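Local structure of amidase (Bacillus anthracis, 5EWQ) at residues R74-V88 / S206-P218. The protein probably hydrolyses amide bonds as a member of the amidase signature family, although its natural substrate is not established. Residues are numbered along the deposited sequence; the frame is centred on the assembly and turned at random.
Sequences RIQEHDQNGITLNSV and SGSATVVAADFAP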
ATOM      1  N   ARG A  74      15.548  -0.345 -13.935  1.00 57.00           N
ATOM      2  CA  ARG A  74      14.338  -1.102 -14.234  1.00 48.33           C
ATOM      3  C   ARG A  74      13.135  -0.180 -14.411  1.00 47.95           C
ATOM      4  O   ARG A  74      12.295  -0.408 -15.277  1.00 44.81           O
ATOM      5  CB  ARG A  74      14.058  -2.129 -13.133  1.00 47.86           C
ATOM      6  CG  ARG A  74      15.060  -3.271 -13.086  1.00 51.15           C
ATOM      7  CD  ARG A  74      14.667  -4.309 -12.048  1.00 50.72           C
ATOM      8  NE  ARG A  74      13.353  -4.882 -12.327  1.00 51.30           N
ATOM      9  CZ  ARG A  74      13.147  -5.931 -13.115  1.00 58.10           C
ATOM     10  NH1 ARG A  74      14.172  -6.527 -13.709  1.00 55.25           N
ATOM     11  NH2 ARG A  74      11.917  -6.383 -13.312  1.00 55.48           N
ATOM     12  N   ILE A  75      13.059   0.861 -13.587  1.00 59.61           N
ATOM     13  CA  ILE A  75      11.993   1.851 -13.702  1.00 46.05           C
ATOM     14  C   ILE A  75      12.097   2.583 -15.037  1.00 41.81           C
ATOM     15  O   ILE A  75      11.091   2.893 -15.675  1.00 58.34           O
ATOM     16  CB  ILE A  75      12.035   2.869 -12.540  1.00 48.75           C
ATOM     17  CG1 ILE A  75      11.777   2.167 -11.206  1.00 40.03           C
ATOM     18  CG2 ILE A  75      11.008   3.974 -12.747  1.00 43.41           C
ATOM     19  CD1 ILE A  75      11.909   3.074 -10.002  1.00 39.86           C
ATOM     20  N   GLN A  76      13.329   2.842 -15.464  1.00 58.12           N
ATOM     21  CA  GLN A  76      13.576   3.533 -16.722  1.00 59.66           C
ATOM     22  C   GLN A  76      13.210   2.670 -17.928  1.00 57.77           C
ATOM     23  O   GLN A  76      12.716   3.176 -18.936  1.00 62.29           O
ATOM     24  CB  GLN A  76      15.045   3.959 -16.811  1.00 57.32           C
ATOM     25  CG  GLN A  76      15.405   4.697 -18.089  1.00 64.58           C
ATOM     26  CD  GLN A  76      16.861   5.115 -18.130  1.00 65.00           C
ATOM     27  OE1 GLN A  76      17.196   6.267 -17.854  1.00 75.18           O
ATOM     28  NE2 GLN A  76      17.738   4.179 -18.475  1.00 58.13           N
ATOM     29  N   GLU A  77      13.442   1.366 -17.817  1.00 47.33           N
ATOM     30  CA  GLU A  77      13.259   0.457 -18.946  1.00 51.21           C
ATOM     31  C   GLU A  77      11.903  -0.249 -18.952  1.00 54.04           C
ATOM     32  O   GLU A  77      11.457  -0.726 -19.995  1.00 53.13           O
ATOM     33  CB  GLU A  77      14.376  -0.590 -18.961  1.00 55.37           C
ATOM     34  CG  GLU A  77      15.765  -0.021 -19.210  1.00 58.35           C
ATOM     35  CD  GLU A  77      15.960   0.447 -20.638  1.00 71.50           C
ATOM     36  OE1 GLU A  77      15.585  -0.301 -21.566  1.00 72.49           O
ATOM     37  OE2 GLU A  77      16.484   1.563 -20.833  1.00 76.92           O
ATOM     38  N   HIS A  78      11.248  -0.317 -17.797  1.00 57.98           N
ATOM     39  CA  HIS A  78      10.007  -1.080 -17.687  1.00 46.28           C
ATOM     40  C   HIS A  78       8.804  -0.243 -17.258  1.00 51.47           C
ATOM     41  O   HIS A  78       7.680  -0.513 -17.678  1.00 39.31           O
ATOM     42  CB  HIS A  78      10.190  -2.246 -16.710  1.00 40.80           C
ATOM     43  CG  HIS A  78      11.143  -3.292 -17.194  1.00 53.42           C
ATOM     44  ND1 HIS A  78      11.228  -3.668 -18.516  1.00 53.05           N
ATOM     45  CD2 HIS A  78      12.056  -4.042 -16.530  1.00 50.60           C
ATOM     46  CE1 HIS A  78      12.151  -4.605 -18.649  1.00 47.99           C
ATOM     47  NE2 HIS A  78      12.668  -4.850 -17.459  1.00 48.58           N
ATOM     48  N   ASP A  79       9.032   0.766 -16.423  1.00 36.59           N
ATOM     49  CA  ASP A  79       7.927   1.562 -15.899  1.00 33.77           C
ATOM     50  C   ASP A  79       7.580   2.729 -16.820  1.00 38.76           C
ATOM     51  O   ASP A  79       6.407   3.001 -17.068  1.00 41.80           O
ATOM     52  CB  ASP A  79       8.252   2.082 -14.498  1.00 38.95           C
ATOM     53  CG  ASP A  79       7.070   2.778 -13.846  1.00 54.97           C
ATOM     54  OD1 ASP A  79       6.203   2.076 -13.281  1.00 48.87           O
ATOM     55  OD2 ASP A  79       7.007   4.026 -13.899  1.00 45.00           O
ATOM     56  N   GLN A  80       8.602   3.416 -17.324  1.00 35.53           N
ATOM     57  CA  GLN A  80       8.387   4.549 -18.217  1.00 35.06           C
ATOM     58  C   GLN A  80       8.731   4.188 -19.662  1.00 42.99           C
ATOM     59  O   GLN A  80       8.530   4.986 -20.577  1.00 46.91           O
ATOM     60  CB  GLN A  80       9.210   5.754 -17.759  1.00 36.76           C
ATOM     61  CG  GLN A  80       8.844   6.252 -16.369  1.00 34.65           C
ATOM     62  CD  GLN A  80       7.389   6.673 -16.263  1.00 46.71           C
ATOM     63  OE1 GLN A  80       6.888   7.432 -17.094  1.00 51.83           O
ATOM     64  NE2 GLN A  80       6.700   6.175 -15.242  1.00 29.91           N
ATOM     65  N   ASN A  81       9.250   2.981 -19.857  1.00 45.89           N
ATOM     66  CA  ASN A  81       9.512   2.463 -21.196  1.00 46.79           C
ATOM     67  C   ASN A  81       9.169   0.982 -21.280  1.00 47.84           C
ATOM     68  O   ASN A  81       8.724   0.387 -20.298  1.00 46.77           O
ATOM     69  CB  ASN A  81      10.971   2.690 -21.593  1.00 54.26           C
ATOM     70  CG  ASN A  81      11.295   4.155 -21.816  1.00 59.68           C
ATOM     71  OD1 ASN A  81      10.949   4.727 -22.850  1.00 54.53           O
ATOM     72  ND2 ASN A  81      11.966   4.767 -20.847  1.00 63.77           N
ATOM     73  N   GLY A  82       9.376   0.393 -22.452  1.00 51.80           N
ATOM     74  CA  GLY A  82       9.052  -1.005 -22.670  1.00 42.14           C
ATOM     75  C   GLY A  82       7.576  -1.273 -22.458  1.00 51.34           C
ATOM     76  O   GLY A  82       6.730  -0.703 -23.146  1.00 37.80           O
ATOM     77  N   ILE A  83       7.267  -2.136 -21.494  1.00 51.33           N
ATOM     78  CA  ILE A  83       5.884  -2.459 -21.170  1.00 39.21           C
ATOM     79  C   ILE A  83       5.176  -1.233 -20.588  1.00 36.71           C
ATOM     80  O   ILE A  83       3.951  -1.118 -20.665  1.00 39.46           O
ATOM     81  CB  ILE A  83       5.799  -3.651 -20.182  1.00 35.41           C
ATOM     82  CG1 ILE A  83       4.364  -4.170 -20.071  1.00 47.39           C
ATOM     83  CG2 ILE A  83       6.362  -3.275 -18.818  1.00 38.65           C
ATOM     84  CD1 ILE A  83       3.811  -4.714 -21.370  1.00 48.65           C
ATOM     85  N   THR A  84       5.965  -0.319 -20.024  1.00 42.14           N
ATOM     86  CA  THR A  84       5.480   0.964 -19.514  1.00 35.62           C
ATOM     87  C   THR A  84       4.307   0.804 -18.549  1.00 33.60           C
ATOM     88  O   THR A  84       3.170   1.141 -18.875  1.00 41.04           O
ATOM     89  CB  THR A  84       5.061   1.900 -20.668  1.00 36.71           C
ATOM     90  OG1 THR A  84       5.992   1.773 -21.751  1.00 34.76           O
ATOM     91  CG2 THR A  84       5.023   3.350 -20.200  1.00 30.37           C
ATOM     92  N   LEU A  85       4.594   0.288 -17.358  1.00 40.43           N
ATOM     93  CA  LEU A  85       3.563   0.070 -16.349  1.00 33.07           C
ATOM     94  C   LEU A  85       3.060   1.391 -15.779  1.00 34.54           C
ATOM     95  O   LEU A  85       1.919   1.482 -15.323  1.00 35.59           O
ATOM     96  CB  LEU A  85       4.094  -0.818 -15.223  1.00 27.63           C
ATOM     97  CG  LEU A  85       4.628  -2.189 -15.643  1.00 29.56           C
ATOM     98  CD1 LEU A  85       5.140  -2.962 -14.438  1.00 30.46           C
ATOM     99  CD2 LEU A  85       3.560  -2.985 -16.377  1.00 28.65           C
ATOM    100  N   ASN A  86       3.922   2.406 -15.813  1.00 28.72           N
ATOM    101  CA  ASN A  86       3.594   3.739 -15.316  1.00 24.92           C
ATOM    102  C   ASN A  86       3.071   3.704 -13.885  1.00 32.77           C
ATOM    103  O   ASN A  86       1.922   4.062 -13.623  1.00 30.26           O
ATOM    104  CB  ASN A  86       2.568   4.414 -16.232  1.00 24.88           C
ATOM    105  CG  ASN A  86       2.469   5.910 -15.996  1.00 37.74           C
ATOM    106  OD1 ASN A  86       3.395   6.531 -15.473  1.00 39.47           O
ATOM    107  ND2 ASN A  86       1.343   6.499 -16.385  1.00 39.75           N
ATOM    108  N   SER A  87       3.920   3.264 -12.962  1.00 35.00           N
ATOM    109  CA  SER A  87       3.525   3.121 -11.567  1.00 23.89           C
ATOM    110  C   SER A  87       4.334   4.030 -10.651  1.00 36.08           C
ATOM    111  O   SER A  87       4.108   4.066  -9.442  1.00 43.89           O
ATOM    112  CB  SER A  87       3.678   1.669 -11.118  1.00 24.59           C
ATOM    113  OG  SER A  87       5.035   1.263 -11.171  1.00 35.42           O
ATOM    114  N   VAL A  88       5.277   4.763 -11.234  1.00 35.47           N
ATOM    115  CA  VAL A  88       6.130   5.663 -10.468  1.00 34.29           C
ATOM    116  C   VAL A  88       5.851   7.120 -10.820  1.00 32.19           C
ATOM    117  O   VAL A  88       5.933   7.512 -11.983  1.00 36.73           O
ATOM    118  CB  VAL A  88       7.620   5.361 -10.707  1.00 30.51           C
ATOM    119  CG1 VAL A  88       8.489   6.328  -9.923  1.00 32.01           C
ATOM    120  CG2 VAL A  88       7.934   3.924 -10.325  1.00 31.80           C
ATOM    121  N   SER A 206      -2.209   1.409  -6.100  1.00 22.24           N
ATOM    122  CA  SER A 206      -1.844   0.620  -7.272  1.00 25.06           C
ATOM    123  C   SER A 206      -0.334   0.587  -7.483  1.00 40.19           C
ATOM    124  O   SER A 206       0.260  -0.484  -7.616  1.00 41.33           O
ATOM    125  CB  SER A 206      -2.531   1.176  -8.521  1.00 35.75           C
ATOM    126  OG  SER A 206      -2.149   2.521  -8.755  1.00 50.21           O
ATOM    127  N   GLY A 207       0.280   1.766  -7.511  1.00 31.84           N
ATOM    128  CA  GLY A 207       1.708   1.886  -7.745  1.00 32.34           C
ATOM    129  C   GLY A 207       2.565   1.239  -6.674  1.00 36.87           C
ATOM    130  O   GLY A 207       3.612   0.665  -6.974  1.00 37.29           O
ATOM    131  N   SER A 208       2.126   1.339  -5.424  1.00 24.72           N
ATOM    132  CA  SER A 208       2.858   0.749  -4.312  1.00 28.11           C
ATOM    133  C   SER A 208       2.868  -0.772  -4.418  1.00 27.27           C
ATOM    134  O   SER A 208       3.780  -1.432  -3.928  1.00 28.81           O
ATOM    135  CB  SER A 208       2.253   1.185  -2.977  1.00 36.47           C
ATOM    136  OG  SER A 208       2.345   2.589  -2.813  1.00 44.79           O
ATOM    137  N   ALA A 209       1.846  -1.318  -5.066  1.00 31.68           N
ATOM    138  CA  ALA A 209       1.772  -2.752  -5.308  1.00 30.63           C
ATOM    139  C   ALA A 209       2.649  -3.147  -6.490  1.00 30.69           C
ATOM    140  O   ALA A 209       3.245  -4.221  -6.502  1.00 38.33           O
ATOM    141  CB  ALA A 209       0.333  -3.176  -5.555  1.00 26.72           C
ATOM    142  N   THR A 210       2.728  -2.264  -7.479  1.00 29.61           N
ATOM    143  CA  THR A 210       3.438  -2.557  -8.718  1.00 38.62           C
ATOM    144  C   THR A 210       4.955  -2.515  -8.550  1.00 39.09           C
ATOM    145  O   THR A 210       5.669  -3.348  -9.109  1.00 50.59           O
ATOM    146  CB  THR A 210       3.034  -1.574  -9.832  1.00 31.47           C
ATOM    147  OG1 THR A 210       1.605  -1.506  -9.924  1.00 35.03           O
ATOM    148  CG2 THR A 210       3.604  -2.015 -11.171  1.00 25.47           C
ATOM    149  N   VAL A 211       5.441  -1.550  -7.776  1.00 42.07           N
ATOM    150  CA  VAL A 211       6.878  -1.361  -7.595  1.00 39.40           C
ATOM    151  C   VAL A 211       7.546  -2.567  -6.937  1.00 46.90           C
ATOM    152  O   VAL A 211       8.717  -2.846  -7.189  1.00 58.28           O
ATOM    153  CB  VAL A 211       7.181  -0.100  -6.760  1.00 29.18           C
ATOM    154  CG1 VAL A 211       6.833   1.152  -7.546  1.00 36.82           C
ATOM    155  CG2 VAL A 211       6.427  -0.134  -5.440  1.00 29.22           C
ATOM    156  N   VAL A 212       6.803  -3.283  -6.099  1.00 34.69           N
ATOM    157  CA  VAL A 212       7.339  -4.478  -5.458  1.00 38.65           C
ATOM    158  C   VAL A 212       7.027  -5.717  -6.290  1.00 48.25           C
ATOM    159  O   VAL A 212       7.729  -6.723  -6.205  1.00 55.54           O
ATOM    160  CB  VAL A 212       6.786  -4.661  -4.029  1.00 34.19           C
ATOM    161  CG1 VAL A 212       7.367  -3.608  -3.095  1.00 34.64           C
ATOM    162  CG2 VAL A 212       5.267  -4.609  -4.029  1.00 34.76           C
ATOM    163  N   ALA A 213       5.980  -5.636  -7.103  1.00 44.25           N
ATOM    164  CA  ALA A 213       5.613  -6.742  -7.981  1.00 43.45           C
ATOM    165  C   ALA A 213       6.582  -6.843  -9.154  1.00 33.35           C
ATOM    166  O   ALA A 213       6.987  -7.937  -9.543  1.00 50.16           O
ATOM    167  CB  ALA A 213       4.189  -6.575  -8.483  1.00 30.98           C
ATOM    168  N   ALA A 214       6.953  -5.695  -9.709  1.00 32.37           N
ATOM    169  CA  ALA A 214       7.843  -5.650 -10.864  1.00 40.34           C
ATOM    170  C   ALA A 214       9.292  -5.426 -10.443  1.00 46.84           C
ATOM    171  O   ALA A 214      10.149  -5.133 -11.278  1.00 59.69           O
ATOM    172  CB  ALA A 214       7.400  -4.564 -11.829  1.00 39.69           C
ATOM    173  N   ASP A 215       9.551  -5.569  -9.145  1.00 41.55           N
ATOM    174  CA  ASP A 215      10.886  -5.394  -8.574  1.00 37.48           C
ATOM    175  C   ASP A 215      11.490  -4.030  -8.900  1.00 47.47           C
ATOM    176  O   ASP A 215      12.649  -3.935  -9.304  1.00 50.87           O
ATOM    177  CB  ASP A 215      11.826  -6.504  -9.052  1.00 43.46           C
ATOM    178  CG  ASP A 215      11.460  -7.862  -8.486  1.00 56.35           C
ATOM    179  OD1 ASP A 215      10.633  -8.564  -9.106  1.00 60.46           O
ATOM    180  OD2 ASP A 215      12.000  -8.230  -7.421  1.00 62.11           O
ATOM    181  N   PHE A 216      10.695  -2.979  -8.728  1.00 42.10           N
ATOM    182  CA  PHE A 216      11.188  -1.614  -8.854  1.00 34.45           C
ATOM    183  C   PHE A 216      11.673  -1.131  -7.492  1.00 37.51           C
ATOM    184  O   PHE A 216      12.313  -0.084  -7.381  1.00 48.53           O
ATOM    185  CB  PHE A 216      10.099  -0.684  -9.393  1.00 45.16           C
ATOM    186  CG  PHE A 216       9.652  -1.016 -10.790  1.00 51.30           C
ATOM    187  CD1 PHE A 216      10.496  -1.683 -11.663  1.00 53.02           C
ATOM    188  CD2 PHE A 216       8.388  -0.658 -11.229  1.00 49.81           C
ATOM    189  CE1 PHE A 216      10.087  -1.987 -12.948  1.00 48.90           C
ATOM    190  CE2 PHE A 216       7.974  -0.960 -12.513  1.00 41.43           C
ATOM    191  CZ  PHE A 216       8.825  -1.625 -13.374  1.00 42.31           C
ATOM    192  N   ALA A 217      11.362  -1.913  -6.464  1.00 36.05           N
ATOM    193  CA  ALA A 217      11.728  -1.599  -5.088  1.00 39.12           C
ATOM    194  C   ALA A 217      11.515  -2.826  -4.206  1.00 52.02           C
ATOM    195  O   ALA A 217      10.638  -3.644  -4.483  1.00 51.93           O
ATOM    196  CB  ALA A 217      10.915  -0.420  -4.572  1.00 44.25           C
ATOM    197  N   PRO A 218      12.319  -2.963  -3.140  1.00 50.22           N
ATOM    198  CA  PRO A 218      12.153  -4.095  -2.223  1.00 42.94           C
ATOM    199  C   PRO A 218      10.891  -3.947  -1.386  1.00 45.10           C
ATOM    200  O   PRO A 218      10.168  -4.920  -1.174  1.00 56.91           O
ATOM    201  CB  PRO A 218      13.405  -4.027  -1.335  1.00 46.40           C
ATOM    202  CG  PRO A 218      14.326  -3.054  -2.003  1.00 56.06           C
ATOM    203  CD  PRO A 218      13.447  -2.107  -2.747  1.00 57.69           C
TER
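Asp79 OD1 lies 3.6 Å from Phe216 CE2 and accepts two bonds from one residue, Ser87. Ser87 N is 2.6 Å from Asp79 OD1, on its syn side, and Ser87 OG meets the same oxygen nearly along its C-O axis. The other oxygen, Asp79 OD2, takes Gln80 NE2 and Val88 N from opposite faces of the carboxylate plane. Four donors thus fix the rotation of this buried carboxylate, which stands almost perpendicular to the Phe216 ring (88°). Asp79 CG is anti to the backbone N (chi1 -173°), which brings the acid to the returning loop.

Phe216 fills the centre of the contact. Ala214 CB lies over one face of its ring and Ile75 CA over the other, both offset toward the rim. Ser87 OG is at an edge, in the ring plane. His78 CB approaches Phe216 CZ at 3.7 Å. Leu85 CD1 reaches Thr210 CG2 (3.7 Å) and Ala214 CB (3.8 Å). Ser87 CB packs on Thr210 CB. With no side chain on Gly207, the backbones come close: Ser87 CA and Gly207 CA are 4.4 Å apart.

Arg74 NH2 donates to Ala214 O at 3.0 Å, and NE adds a weak bond to the same oxygen. The acceptor lies in the guanidinium plane, but NH2 sits above the carbonyl plane. Arg74 NH1 forms a salt bridge with Glu42.

The first turn of helix 206-213 (Ser206, Gly207, Ser208) belongs to the glycine- and serine-rich sequence that is a hallmark of amidase signature enzymes. The contact joins the end of helix 64-79, and the loop leading into the outermost strand 88-91, to helix 206-213. That helix also packs on strands 118-122 and 219-223 of the large mixed sheet.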